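Local coordinates for protein DNA polymerase III, beta subunit (Eubacterium rectale, PDB 3T0P) that probably tethers DNA polymerases and other proteins to DNA as a ring-shaped head-to-tail homodimer, making replication processive, at residues B[141-145]-B[176-180]; B[168-172]-B[242-246]; B[50-56]-B[230-236]; B[126-132]-B[213-219]. One frame throughout, in Å; residues are numbered along the deposited sequence.

In the fold
Contacts 1, 2 and 4 lie within the central domain. Contact 3 joins that domain to the N-terminal one. Contacts 1 and 2 have centres 9 Å apart and touch; their strands 176-184 and 166-172 are neighbours in one antiparallel sheet. Contacts 3 and 4, with centres 14 Å apart, belong to another antiparallel sheet. Contacts 2 and 3 are the farthest apart, about 25 Å between centres. Along the chain, 50-56 comes first, then 126-132, 141-145, 168-172, 176-180, 213-219, 230-236 and 242-246. Contact 3 thus closes a loop that holds contacts 1 and 4. Each sheet runs on into an adjacent domain, which helps build one continuous arc of the ring.

Contact 1 of 4, residues B[141-145]-B[176-180]; sequences QTIFS and RISIR
Gln141 and Arg180 meet by stacking. The amide lies flat over the guanidinium, their planes 6° apart. Gln141 CD sits over its centre, 3.3 Å from Arg180 CZ. The bend of the Arg180 chain at chi2 (-76°) turns the guanidinium alongside the Gln141 amide. Gln141 OE1 lies over the face, so no N-H of Arg180 points at it. Arg180 NE instead bonds to Tyr359 OH.

The hydrogen bond across the contact joins two hydroxyls. Ser145 OG is 2.6 Å from Ser178 OG, and either may be the donor. With OG between the backbone N and the carbonyl carbon (chi1 49°), the Ser145 hydroxyl faces the strand. Ser171 OG also bonds to Ser145 OG and to Thr142 O. Ser145 N reaches the same Thr142 O at 3.3 Å, which closes the turn.

A third group gathers round Arg176. Its NH1 comes to the edge of the Phe144 ring, 3.4 Å from Phe144 CD1. Over one guanidinium face lies Ser145 CB, 3.8 Å from Arg176 CZ. The charge itself is met by Asp327 and Asp173. Apolar contact is small: Thr142 CG2 touches Arg180 CG at 3.8 Å.

The loop after helix 132-140 is thus held to strand 176-184 mainly by polar and flat groups, although most of the residues that touch are buried. The three serine hydroxyls and Thr142 O form one small hydrogen-bonded group. Each arginine turns one guanidinium face to the loop. The charge of Arg176 is probably shared between its two aspartates, whereas Arg180 NE is held by the neutral hydroxyl of Tyr359.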
loop_
_atom_site.group_PDB
_atom_site.type_symbol
_atom_site.label_atom_id
_atom_site.label_comp_id
_atom_site.label_asym_id
_atom_site.label_seq_id
_atom_site.Cartn_x
_atom_site.Cartn_y
_atom_site.Cartn_z
ATOM N N GLN B 141 -0.395 20.646 6.770
ATOM C CA GLN B 141 0.346 21.302 7.841
ATOM C C GLN B 141 -0.423 21.442 9.151
ATOM O O GLN B 141 0.190 21.855 10.149
ATOM C CB GLN B 141 0.791 22.689 7.379
ATOM C CG GLN B 141 1.921 22.635 6.361
ATOM C CD GLN B 141 2.111 23.945 5.647
ATOM O OE1 GLN B 141 1.277 24.864 5.700
ATOM N NE2 GLN B 141 3.221 24.062 4.956
ATOM N N THR B 142 -1.731 21.079 9.178
ATOM C CA THR B 142 -2.546 21.246 10.385
ATOM C C THR B 142 -3.500 20.092 10.702
ATOM O O THR B 142 -3.881 19.943 11.865
ATOM C CB THR B 142 -3.418 22.542 10.287
ATOM O OG1 THR B 142 -4.255 22.459 9.134
ATOM C CG2 THR B 142 -2.606 23.808 10.223
ATOM N N ILE B 143 -3.964 19.351 9.700
ATOM C CA ILE B 143 -5.001 18.313 9.863
ATOM C C ILE B 143 -4.664 17.209 10.888
ATOM O O ILE B 143 -5.582 16.664 11.509
ATOM C CB ILE B 143 -5.429 17.697 8.500
ATOM C CG1 ILE B 143 -6.886 17.170 8.538
ATOM C CG2 ILE B 143 -4.443 16.625 7.979
ATOM C CD1 ILE B 143 -7.922 18.202 8.773
ATOM N N PHE B 144 -3.376 16.897 11.080
ATOM C CA PHE B 144 -2.939 15.831 11.971
ATOM C C PHE B 144 -3.281 16.078 13.443
ATOM O O PHE B 144 -3.232 15.122 14.211
ATOM C CB PHE B 144 -1.425 15.625 11.832
ATOM C CG PHE B 144 -0.608 16.815 12.255
ATOM C CD1 PHE B 144 -0.324 17.041 13.596
ATOM C CD2 PHE B 144 -0.147 17.730 11.318
ATOM C CE1 PHE B 144 0.395 18.165 13.998
ATOM C CE2 PHE B 144 0.566 18.859 11.724
ATOM C CZ PHE B 144 0.859 19.050 13.057
ATOM N N SER B 145 -3.559 17.339 13.861
ATOM C CA SER B 145 -3.783 17.593 15.284
ATOM C C SER B 145 -5.238 17.922 15.647
ATOM O O SER B 145 -5.484 18.482 16.706
ATOM C CB SER B 145 -2.830 18.654 15.820
ATOM O OG SER B 145 -2.804 19.797 14.997
ATOM N N ARG B 176 -2.061 19.590 21.991
ATOM C CA ARG B 176 -1.250 20.391 21.077
ATOM C C ARG B 176 -2.101 21.318 20.240
ATOM O O ARG B 176 -3.308 21.108 20.127
ATOM C CB ARG B 176 -0.451 19.477 20.143
ATOM C CG ARG B 176 -1.334 18.606 19.271
ATOM C CD ARG B 176 -0.620 17.352 18.968
ATOM N NE ARG B 176 -1.500 16.312 18.451
ATOM C CZ ARG B 176 -1.198 15.557 17.409
ATOM N NH1 ARG B 176 -0.080 15.770 16.733
ATOM N NH2 ARG B 176 -2.028 14.603 17.010
ATOM N N ILE B 177 -1.460 22.319 19.624
ATOM C CA ILE B 177 -2.101 23.300 18.766
ATOM C C ILE B 177 -1.207 23.502 17.550
ATOM O O ILE B 177 0.003 23.697 17.684
ATOM C CB ILE B 177 -2.424 24.648 19.505
ATOM C CG1 ILE B 177 -3.173 24.429 20.855
ATOM C CG2 ILE B 177 -3.219 25.617 18.588
ATOM C CD1 ILE B 177 -3.427 25.737 21.699
ATOM N N SER B 178 -1.809 23.422 16.358
ATOM C CA SER B 178 -1.140 23.689 15.089
ATOM C C SER B 178 -1.768 24.913 14.475
ATOM O O SER B 178 -2.985 24.943 14.290
ATOM C CB SER B 178 -1.253 22.504 14.151
ATOM O OG SER B 178 -0.700 21.359 14.762
ATOM N N ILE B 179 -0.961 25.939 14.221
ATOM C CA ILE B 179 -1.419 27.206 13.645
ATOM C C ILE B 179 -0.567 27.559 12.441
ATOM O O ILE B 179 0.659 27.661 12.546
ATOM C CB ILE B 179 -1.416 28.389 14.668
ATOM C CG1 ILE B 179 -2.055 27.997 16.009
ATOM C CG2 ILE B 179 -2.093 29.642 14.075
ATOM C CD1 ILE B 179 -1.728 28.932 17.159
ATOM N N ARG B 180 -1.231 27.809 11.317
ATOM C CA ARG B 180 -0.593 28.280 10.103
ATOM C C ARG B 180 -1.139 29.643 9.725
ATOM O O ARG B 180 -2.320 29.910 9.896
ATOM C CB ARG B 180 -0.777 27.283 8.973
ATOM C CG ARG B 180 0.203 26.093 9.034
ATOM C CD ARG B 180 1.574 26.523 8.565
ATOM N NE ARG B 180 2.554 25.451 8.707
ATOM C CZ ARG B 180 3.749 25.450 8.129
ATOM N NH1 ARG B 180 4.121 26.467 7.351
ATOM N NH2 ARG B 180 4.569 24.416 8.286
#

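Contact 2 of 4, residues B[168-172]-B[242-246]; sequences RVVSL and YFKID
Arg168 runs out extended and then bends at chi3 (99°), which turns its guanidinium end-on to Asp246. Leu172 has CG between the backbone N and the carbonyl carbon (chi1 66°), and this sends its methyls towards Tyr242, Phe243 and Ile245.

The salt bridge uses two nitrogens and two oxygens. Arg168 NH1 is 2.8 Å from Asp246 OD1. Arg168 NH2 is 3.2 Å from Asp246 OD2. Both oxygens are met on their syn sides. The two planes are nearly parallel but offset, with the nitrogens about 30° out of the carboxylate plane. Ile245 CD1 covers one face of the guanidinium, 3.5 Å from Arg168 NH1. Glu161 bonds to Arg168 NE and is a second partner for the charge. A leucine in place of Arg168 would probably leave the carboxylates of Asp246 and Glu161 without their shared positive mate.

Leu172 makes the apolar half. Its CD1 sits over the face of the Phe243 ring in a CH-pi contact, 4.1 Å from the centroid. Its CD2 is 3.7 Å from Ile245 CG2. Val170 CG1 touches Tyr242 CE2. A water accepts from Leu172 N at 2.8 Å and also bonds to Tyr242 OH.

Strand 166-172 lies between strands 157-163 and 176-184. The loop from strand 231-236 to strand 255-260 passes over the sheet on the side of Val170 and Leu172. Ser171 points to the other side, where the loop after helix 132-140 lies.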
loop_
_atom_site.group_PDB
_atom_site.type_symbol
_atom_site.label_atom_id
_atom_site.label_comp_id
_atom_site.label_asym_id
_atom_site.label_seq_id
_atom_site.Cartn_x
_atom_site.Cartn_y
_atom_site.Cartn_z
ATOM N N ARG B 168 -5.675 32.486 8.907
ATOM C CA ARG B 168 -5.091 31.691 9.987
ATOM C C ARG B 168 -5.885 30.408 10.083
ATOM O O ARG B 168 -7.118 30.471 10.097
ATOM C CB ARG B 168 -5.118 32.512 11.295
ATOM C CG ARG B 168 -4.720 31.780 12.547
ATOM C CD ARG B 168 -4.576 32.770 13.689
ATOM N NE ARG B 168 -5.754 32.806 14.554
ATOM C CZ ARG B 168 -5.711 33.075 15.855
ATOM N NH1 ARG B 168 -4.548 33.328 16.451
ATOM N NH2 ARG B 168 -6.824 33.075 16.574
ATOM N N VAL B 169 -5.180 29.244 10.064
ATOM C CA VAL B 169 -5.773 27.910 10.130
ATOM C C VAL B 169 -5.294 27.269 11.409
ATOM O O VAL B 169 -4.095 27.271 11.684
ATOM C CB VAL B 169 -5.472 27.077 8.858
ATOM C CG1 VAL B 169 -6.028 25.656 8.963
ATOM C CG2 VAL B 169 -6.033 27.783 7.622
ATOM N N VAL B 170 -6.247 26.792 12.240
ATOM C CA VAL B 170 -5.961 26.260 13.582
ATOM C C VAL B 170 -6.622 24.904 13.785
ATOM O O VAL B 170 -7.793 24.734 13.455
ATOM C CB VAL B 170 -6.426 27.252 14.704
ATOM C CG1 VAL B 170 -6.063 26.762 16.103
ATOM C CG2 VAL B 170 -5.885 28.655 14.490
ATOM N N SER B 171 -5.876 23.957 14.376
ATOM C CA SER B 171 -6.375 22.678 14.863
ATOM C C SER B 171 -5.791 22.423 16.255
ATOM O O SER B 171 -4.703 22.914 16.572
ATOM C CB SER B 171 -6.056 21.539 13.919
ATOM O OG SER B 171 -4.658 21.374 13.798
ATOM N N LEU B 172 -6.539 21.714 17.103
ATOM C CA LEU B 172 -6.119 21.369 18.448
ATOM C C LEU B 172 -6.882 20.137 18.925
ATOM O O LEU B 172 -7.993 19.882 18.481
ATOM C CB LEU B 172 -6.246 22.556 19.440
ATOM C CG LEU B 172 -7.628 23.109 19.793
ATOM C CD1 LEU B 172 -8.196 22.445 21.049
ATOM C CD2 LEU B 172 -7.538 24.589 20.083
ATOM N N TYR B 242 -15.281 28.924 19.134
ATOM C CA TYR B 242 -14.021 28.178 19.151
ATOM C C TYR B 242 -13.195 28.633 20.358
ATOM O O TYR B 242 -13.399 29.739 20.876
ATOM C CB TYR B 242 -13.222 28.342 17.838
ATOM C CG TYR B 242 -12.163 27.278 17.612
ATOM C CD1 TYR B 242 -12.511 25.991 17.217
ATOM C CD2 TYR B 242 -10.808 27.562 17.782
ATOM C CE1 TYR B 242 -11.543 25.016 16.987
ATOM C CE2 TYR B 242 -9.828 26.592 17.558
ATOM C CZ TYR B 242 -10.203 25.319 17.165
ATOM O OH TYR B 242 -9.261 24.348 16.947
ATOM N N PHE B 243 -12.286 27.768 20.808
ATOM C CA PHE B 243 -11.395 27.979 21.947
ATOM C C PHE B 243 -10.622 29.301 21.835
ATOM O O PHE B 243 -10.175 29.669 20.744
ATOM C CB PHE B 243 -10.417 26.790 22.057
ATOM C CG PHE B 243 -11.117 25.452 21.946
ATOM C CD1 PHE B 243 -11.675 24.847 23.067
ATOM C CD2 PHE B 243 -11.270 24.825 20.709
ATOM C CE1 PHE B 243 -12.372 23.645 22.958
ATOM C CE2 PHE B 243 -11.963 23.618 20.601
ATOM C CZ PHE B 243 -12.509 23.038 21.726
ATOM N N LYS B 244 -10.490 30.022 22.952
ATOM C CA LYS B 244 -9.715 31.265 22.986
ATOM C C LYS B 244 -8.260 30.839 23.118
ATOM O O LYS B 244 -7.858 30.365 24.178
ATOM C CB LYS B 244 -10.181 32.248 24.096
ATOM C CG LYS B 244 -10.799 31.637 25.358
ATOM N N ILE B 245 -7.514 30.871 22.001
ATOM C CA ILE B 245 -6.142 30.376 21.971
ATOM C C ILE B 245 -5.094 31.494 22.006
ATOM O O ILE B 245 -3.953 31.220 22.385
ATOM C CB ILE B 245 -5.898 29.414 20.766
ATOM C CG1 ILE B 245 -6.256 30.040 19.400
ATOM C CG2 ILE B 245 -6.629 28.102 20.973
ATOM C CD1 ILE B 245 -5.067 30.587 18.616
ATOM N N ASP B 246 -5.461 32.731 21.610
ATOM C CA ASP B 246 -4.539 33.874 21.569
ATOM C C ASP B 246 -3.906 34.171 22.940
ATOM O O ASP B 246 -2.765 34.635 22.995
ATOM C CB ASP B 246 -5.241 35.116 21.016
ATOM C CG ASP B 246 -5.576 34.993 19.538
ATOM O OD1 ASP B 246 -4.636 35.064 18.705
ATOM O OD2 ASP B 246 -6.776 34.819 19.212
HETATM O O HOH W 1 -9.131 21.215 16.096
#

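Contact 3 of 4, residues B[50-56]-B[230-236]; sequences MELGIET and NTTVVSR. With EDO (1,2-ethanediol), chain X.
Arg236 lies against the turn at Met50 and Glu51. Arg236 CB starts 4.0 Å from Glu51 O. Arg236 CG, CD and NE then pass Met50 O in turn, with CD 3.7 Å from it. A bend at chi3 (-39°) lays the guanidinium beside the backbone, with Glu51 CA over one face. At the tip, Arg236 NH1 comes within 2.8 Å of Met50 O. Arg236 NH2 makes a long salt bridge to Glu51 OE1 at 3.8 Å. The carboxylate and guanidinium planes are 87° apart, and no N-H points at the oxygen. Only the charges attract.

Beyond this end the two strands zip together. Arg236 N bonds to Glu51 O. Gly53 and Val234 exchange two nearly straight bonds, each 2.8 Å from N to O. Glu55 and Thr232 also exchange two bonds, slightly longer. On one face of the sheet Leu52 CD1 packs on Val233 CG1 at 3.7 Å, and Ile54 lies alongside Val233. The row ends in two hydroxyls, Thr56 OG1 and Thr231 OG1, 3.0 Å apart. On the other face an ethanediol, probably from the crystallisation liquor, bonds to Thr232 OG1 and weakly to Glu55 OE1.

This is a regular antiparallel ladder between strand 52-58 of the N-terminal domain and strand 231-236 of the central domain. It fuses the sheets of the two domains into one, as is characteristic of the DNA polymerase III beta subunit.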
loop_
_atom_site.group_PDB
_atom_site.type_symbol
_atom_site.label_atom_id
_atom_site.label_comp_id
_atom_site.label_asym_id
_atom_site.label_seq_id
_atom_site.Cartn_x
_atom_site.Cartn_y
_atom_site.Cartn_z
HETATM N N MSE B 50 -24.869 14.363 3.838
HETATM C CA MSE B 50 -25.637 15.335 4.645
HETATM C C MSE B 50 -24.731 16.360 5.339
HETATM O O MSE B 50 -25.210 17.431 5.713
HETATM C CB MSE B 50 -26.587 14.683 5.663
HETATM C CG MSE B 50 -27.583 13.719 5.027
HETATM SE SE MSE B 50 -28.605 14.452 3.517
HETATM C CE MSE B 50 -29.858 15.603 4.574
ATOM N N GLU B 51 -23.446 16.044 5.513
ATOM C CA GLU B 51 -22.455 16.963 6.053
ATOM C C GLU B 51 -21.629 17.520 4.875
ATOM O O GLU B 51 -21.430 18.725 4.761
ATOM C CB GLU B 51 -21.552 16.270 7.089
ATOM C CG GLU B 51 -20.435 17.159 7.609
ATOM C CD GLU B 51 -19.694 16.630 8.816
ATOM O OE1 GLU B 51 -20.203 16.820 9.946
ATOM O OE2 GLU B 51 -18.597 16.050 8.637
ATOM N N LEU B 52 -21.146 16.621 4.019
ATOM C CA LEU B 52 -20.318 16.948 2.867
ATOM C C LEU B 52 -20.998 16.516 1.580
ATOM O O LEU B 52 -21.396 15.364 1.444
ATOM C CB LEU B 52 -18.965 16.251 3.029
ATOM C CG LEU B 52 -17.930 16.442 1.951
ATOM C CD1 LEU B 52 -17.303 17.815 2.056
ATOM C CD2 LEU B 52 -16.833 15.376 2.077
ATOM N N GLY B 53 -21.115 17.462 0.657
ATOM C CA GLY B 53 -21.666 17.283 -0.677
ATOM C C GLY B 53 -20.618 17.566 -1.735
ATOM O O GLY B 53 -19.857 18.529 -1.621
ATOM N N ILE B 54 -20.516 16.695 -2.740
ATOM C CA ILE B 54 -19.597 16.901 -3.852
ATOM C C ILE B 54 -20.420 16.742 -5.122
ATOM O O ILE B 54 -21.182 15.786 -5.284
ATOM C CB ILE B 54 -18.288 16.052 -3.861
ATOM C CG1 ILE B 54 -17.532 16.144 -2.522
ATOM C CG2 ILE B 54 -17.364 16.498 -5.014
ATOM C CD1 ILE B 54 -16.367 15.182 -2.389
ATOM N N GLU B 55 -20.207 17.676 -6.034
ATOM C CA GLU B 55 -20.868 17.826 -7.318
ATOM C C GLU B 55 -19.830 18.040 -8.386
ATOM O O GLU B 55 -18.884 18.802 -8.187
ATOM C CB GLU B 55 -21.739 19.069 -7.205
ATOM C CG GLU B 55 -22.970 19.142 -8.067
ATOM C CD GLU B 55 -23.685 20.426 -7.710
ATOM O OE1 GLU B 55 -23.183 21.509 -8.095
ATOM O OE2 GLU B 55 -24.665 20.360 -6.934
ATOM N N THR B 56 -20.005 17.405 -9.532
ATOM C CA THR B 56 -19.057 17.554 -10.624
ATOM C C THR B 56 -19.828 17.458 -11.947
ATOM O O THR B 56 -20.874 16.791 -12.026
ATOM C CB THR B 56 -17.877 16.558 -10.460
ATOM O OG1 THR B 56 -16.729 17.040 -11.153
ATOM C CG2 THR B 56 -18.213 15.146 -10.890
ATOM N N ASN B 230 -14.037 21.563 -12.454
ATOM C CA ASN B 230 -15.474 21.404 -12.727
ATOM C C ASN B 230 -16.217 20.820 -11.530
ATOM O O ASN B 230 -17.292 20.226 -11.692
ATOM C CB ASN B 230 -15.679 20.525 -13.971
ATOM C CG ASN B 230 -15.459 21.291 -15.246
ATOM O OD1 ASN B 230 -16.293 22.119 -15.660
ATOM N ND2 ASN B 230 -14.289 21.085 -15.845
ATOM N N THR B 231 -15.650 21.029 -10.325
ATOM C CA THR B 231 -16.123 20.479 -9.063
ATOM C C THR B 231 -16.517 21.550 -8.065
ATOM O O THR B 231 -15.907 22.610 -7.993
ATOM C CB THR B 231 -15.001 19.588 -8.493
ATOM O OG1 THR B 231 -14.742 18.573 -9.458
ATOM C CG2 THR B 231 -15.362 18.916 -7.176
ATOM N N THR B 232 -17.559 21.242 -7.292
ATOM C CA THR B 232 -18.084 22.044 -6.194
ATOM C C THR B 232 -18.168 21.136 -4.983
ATOM O O THR B 232 -18.749 20.055 -5.039
ATOM C CB THR B 232 -19.433 22.682 -6.551
ATOM O OG1 THR B 232 -19.271 23.434 -7.747
ATOM C CG2 THR B 232 -19.933 23.623 -5.473
ATOM N N VAL B 233 -17.547 21.561 -3.910
ATOM C CA VAL B 233 -17.576 20.885 -2.634
ATOM C C VAL B 233 -18.339 21.786 -1.715
ATOM O O VAL B 233 -18.030 22.985 -1.646
ATOM C CB VAL B 233 -16.168 20.548 -2.110
ATOM C CG1 VAL B 233 -16.239 20.010 -0.695
ATOM C CG2 VAL B 233 -15.464 19.548 -3.026
ATOM N N VAL B 234 -19.391 21.242 -1.068
ATOM C CA VAL B 234 -20.208 21.973 -0.102
ATOM C C VAL B 234 -20.178 21.253 1.254
ATOM O O VAL B 234 -20.399 20.051 1.322
ATOM C CB VAL B 234 -21.644 22.183 -0.609
ATOM C CG1 VAL B 234 -22.457 23.011 0.397
ATOM C CG2 VAL B 234 -21.637 22.855 -1.979
ATOM N N SER B 235 -19.897 21.985 2.322
ATOM C CA SER B 235 -19.829 21.385 3.643
ATOM C C SER B 235 -20.521 22.224 4.668
ATOM O O SER B 235 -20.442 23.454 4.628
ATOM C CB SER B 235 -18.375 21.169 4.053
ATOM O OG SER B 235 -18.223 20.703 5.386
ATOM N N ARG B 236 -21.193 21.555 5.628
ATOM C CA ARG B 236 -21.773 22.209 6.800
ATOM C C ARG B 236 -20.624 22.696 7.669
ATOM O O ARG B 236 -19.526 22.176 7.549
ATOM C CB ARG B 236 -22.639 21.239 7.589
ATOM C CG ARG B 236 -23.980 20.862 6.947
ATOM C CD ARG B 236 -24.972 20.290 7.972
ATOM N NE ARG B 236 -24.330 19.419 8.968
ATOM C CZ ARG B 236 -24.614 18.130 9.154
ATOM N NH1 ARG B 236 -25.569 17.541 8.441
ATOM N NH2 ARG B 236 -23.959 17.426 10.070
HETATM C C1 EDO X . -19.994 23.381 -11.427
HETATM O O1 EDO X . -18.717 23.079 -10.836
HETATM C C2 EDO X . -21.130 22.737 -10.634
HETATM O O2 EDO X . -20.759 21.415 -10.222
#

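Contact 4 of 4, residues B[126-132]-B[213-219]; sequences ESIVLSQ and EDVVIYI
Leu130 and Ile217 meet on the tightly packed, buried face of this strand pair. Leu130 CD1 is 3.7 Å from Ile217 CD1. Ile128 and Val215 lie on the same face. Val215 CG2 extends it by touching Gln132 CG at 3.6 Å. In the backbone, Val215 N donates to Leu130 O at 2.7 Å, and Ile128 and Ile217 exchange a pair of bonds.

The solvent side is marked by exposure. Val129 and Asp214 are exposed there, and Tyr218 is partly so. The loose contact is that of Val129 CG2 with Val216 CG2, 4.3 Å apart. Val129 CG1 rests on the carboxylate carbon of Asp214, Asp214 CG, at 3.6 Å. Ser127 CB touches Val216 CG1 and the Tyr218 ring, 3.5 Å from Tyr218 CE1. At this end a water donates to Glu126 O and, weakly, to Ile219 O.

The other end of the pair is held by Gln132. Its N donates to Glu213 O at 3.0 Å. With CG beside the backbone N (chi1 -83°) and the chain extended beyond it, its amide reaches Glu213 CB. Gln132 NE2 donates to a water at 2.6 Å, and that water donates to Asp214 O. Gln132 OE1 accepts from Gly209 N. With an alanine here, Gly209 N would probably lose its acceptor and the water on Asp214 O its amide donor.

Ser131 is the N-cap of helix 132-140, and its OG bonds to Thr134 OG1. Strand 127-131 runs straight into that helix. Within this chain it is the outermost strand of an antiparallel sheet that the central domain shares with the N-terminal domain.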
loop_
_atom_site.group_PDB
_atom_site.type_symbol
_atom_site.label_atom_id
_atom_site.label_comp_id
_atom_site.label_asym_id
_atom_site.label_seq_id
_atom_site.Cartn_x
_atom_site.Cartn_y
_atom_site.Cartn_z
ATOM N N GLU B 126 -19.059 37.038 -0.721
ATOM C CA GLU B 126 -17.645 37.320 -0.844
ATOM C C GLU B 126 -16.895 36.009 -1.122
ATOM O O GLU B 126 -17.185 34.989 -0.497
ATOM C CB GLU B 126 -17.162 37.995 0.445
ATOM C CG GLU B 126 -15.751 38.545 0.382
ATOM C CD GLU B 126 -15.301 39.312 1.616
ATOM O OE1 GLU B 126 -15.485 38.800 2.744
ATOM O OE2 GLU B 126 -14.753 40.426 1.449
ATOM N N SER B 127 -15.993 36.038 -2.102
ATOM C CA SER B 127 -15.162 34.913 -2.541
ATOM C C SER B 127 -13.734 35.086 -2.080
ATOM O O SER B 127 -13.216 36.200 -2.090
ATOM C CB SER B 127 -15.178 34.811 -4.058
ATOM O OG SER B 127 -14.799 36.064 -4.599
ATOM N N ILE B 128 -13.098 33.997 -1.690
ATOM C CA ILE B 128 -11.707 33.957 -1.265
ATOM C C ILE B 128 -10.964 33.065 -2.273
ATOM O O ILE B 128 -11.388 31.944 -2.517
ATOM C CB ILE B 128 -11.607 33.440 0.202
ATOM C CG1 ILE B 128 -12.229 34.446 1.196
ATOM C CG2 ILE B 128 -10.171 33.124 0.607
ATOM C CD1 ILE B 128 -13.726 34.131 1.657
ATOM N N VAL B 129 -9.859 33.544 -2.840
ATOM C CA VAL B 129 -9.079 32.737 -3.765
ATOM C C VAL B 129 -7.733 32.289 -3.128
ATOM O O VAL B 129 -6.950 33.110 -2.683
ATOM C CB VAL B 129 -8.829 33.470 -5.104
ATOM C CG1 VAL B 129 -8.007 32.595 -6.046
ATOM C CG2 VAL B 129 -10.135 33.875 -5.759
ATOM N N LEU B 130 -7.464 30.999 -3.181
ATOM C CA LEU B 130 -6.199 30.379 -2.768
ATOM C C LEU B 130 -5.751 29.463 -3.885
ATOM O O LEU B 130 -6.608 28.886 -4.576
ATOM C CB LEU B 130 -6.361 29.548 -1.462
ATOM C CG LEU B 130 -6.818 30.260 -0.209
ATOM C CD1 LEU B 130 -7.125 29.264 0.880
ATOM C CD2 LEU B 130 -5.794 31.257 0.273
ATOM N N SER B 131 -4.434 29.259 -4.047
ATOM C CA SER B 131 -4.002 28.259 -5.030
ATOM C C SER B 131 -4.350 26.895 -4.468
ATOM O O SER B 131 -4.532 26.758 -3.252
ATOM C CB SER B 131 -2.507 28.366 -5.355
ATOM O OG SER B 131 -1.641 28.022 -4.284
ATOM N N GLN B 132 -4.534 25.916 -5.347
ATOM C CA GLN B 132 -4.770 24.539 -4.965
ATOM C C GLN B 132 -3.632 24.093 -4.026
ATOM O O GLN B 132 -3.892 23.450 -3.010
ATOM C CB GLN B 132 -4.801 23.646 -6.215
ATOM C CG GLN B 132 -6.129 23.611 -6.942
ATOM C CD GLN B 132 -6.091 22.721 -8.159
ATOM O OE1 GLN B 132 -5.176 21.910 -8.361
ATOM N NE2 GLN B 132 -7.051 22.913 -9.035
ATOM N N GLU B 213 -3.031 26.757 -10.378
ATOM C CA GLU B 213 -4.483 26.617 -10.421
ATOM C C GLU B 213 -5.063 27.141 -9.124
ATOM O O GLU B 213 -4.427 27.016 -8.091
ATOM C CB GLU B 213 -4.884 25.149 -10.639
ATOM C CG GLU B 213 -4.740 24.651 -12.067
ATOM C CD GLU B 213 -5.279 23.247 -12.286
ATOM O OE1 GLU B 213 -4.576 22.277 -11.917
ATOM O OE2 GLU B 213 -6.409 23.117 -12.812
ATOM N N ASP B 214 -6.270 27.701 -9.160
ATOM C CA ASP B 214 -6.895 28.291 -7.975
ATOM C C ASP B 214 -8.172 27.585 -7.504
ATOM O O ASP B 214 -8.867 26.927 -8.280
ATOM C CB ASP B 214 -7.210 29.765 -8.250
ATOM C CG ASP B 214 -5.969 30.631 -8.288
ATOM O OD1 ASP B 214 -5.097 30.464 -7.404
ATOM O OD2 ASP B 214 -5.879 31.499 -9.180
ATOM N N VAL B 215 -8.493 27.809 -6.242
ATOM C CA VAL B 215 -9.698 27.355 -5.553
ATOM C C VAL B 215 -10.487 28.599 -5.137
ATOM O O VAL B 215 -9.926 29.506 -4.506
ATOM C CB VAL B 215 -9.390 26.431 -4.322
ATOM C CG1 VAL B 215 -10.686 25.849 -3.735
ATOM C CG2 VAL B 215 -8.466 25.280 -4.744
ATOM N N VAL B 216 -11.782 28.648 -5.469
ATOM C CA VAL B 216 -12.619 29.778 -5.030
ATOM C C VAL B 216 -13.427 29.275 -3.826
ATOM O O VAL B 216 -14.034 28.203 -3.874
ATOM C CB VAL B 216 -13.491 30.374 -6.165
ATOM C CG1 VAL B 216 -14.300 31.578 -5.662
ATOM C CG2 VAL B 216 -12.627 30.780 -7.357
ATOM N N ILE B 217 -13.363 29.997 -2.723
ATOM C CA ILE B 217 -14.028 29.578 -1.489
ATOM C C ILE B 217 -15.126 30.588 -1.101
ATOM O O ILE B 217 -14.890 31.790 -1.150
ATOM C CB ILE B 217 -12.967 29.394 -0.351
ATOM C CG1 ILE B 217 -11.939 28.289 -0.727
ATOM C CG2 ILE B 217 -13.624 29.057 1.015
ATOM C CD1 ILE B 217 -10.662 28.255 0.151
ATOM N N TYR B 218 -16.304 30.093 -0.695
ATOM C CA TYR B 218 -17.402 30.932 -0.189
ATOM C C TYR B 218 -17.772 30.463 1.185
ATOM O O TYR B 218 -17.941 29.261 1.382
ATOM C CB TYR B 218 -18.646 30.876 -1.100
ATOM C CG TYR B 218 -18.421 31.381 -2.499
ATOM C CD1 TYR B 218 -18.530 32.735 -2.798
ATOM C CD2 TYR B 218 -18.079 30.510 -3.527
ATOM C CE1 TYR B 218 -18.316 33.208 -4.091
ATOM C CE2 TYR B 218 -17.867 30.969 -4.822
ATOM C CZ TYR B 218 -17.999 32.318 -5.101
ATOM O OH TYR B 218 -17.807 32.773 -6.379
ATOM N N ILE B 219 -17.885 31.393 2.136
ATOM C CA ILE B 219 -18.261 31.104 3.512
ATOM C C ILE B 219 -19.572 31.842 3.765
ATOM O O ILE B 219 -19.584 33.063 3.870
ATOM C CB ILE B 219 -17.113 31.463 4.497
ATOM C CG1 ILE B 219 -15.858 30.594 4.214
ATOM C CG2 ILE B 219 -17.578 31.238 5.906
ATOM C CD1 ILE B 219 -14.541 31.084 4.806
HETATM O O HOH W 2 -19.818 33.939 0.623
HETATM O O HOH W 3 -8.663 24.836 -9.568
#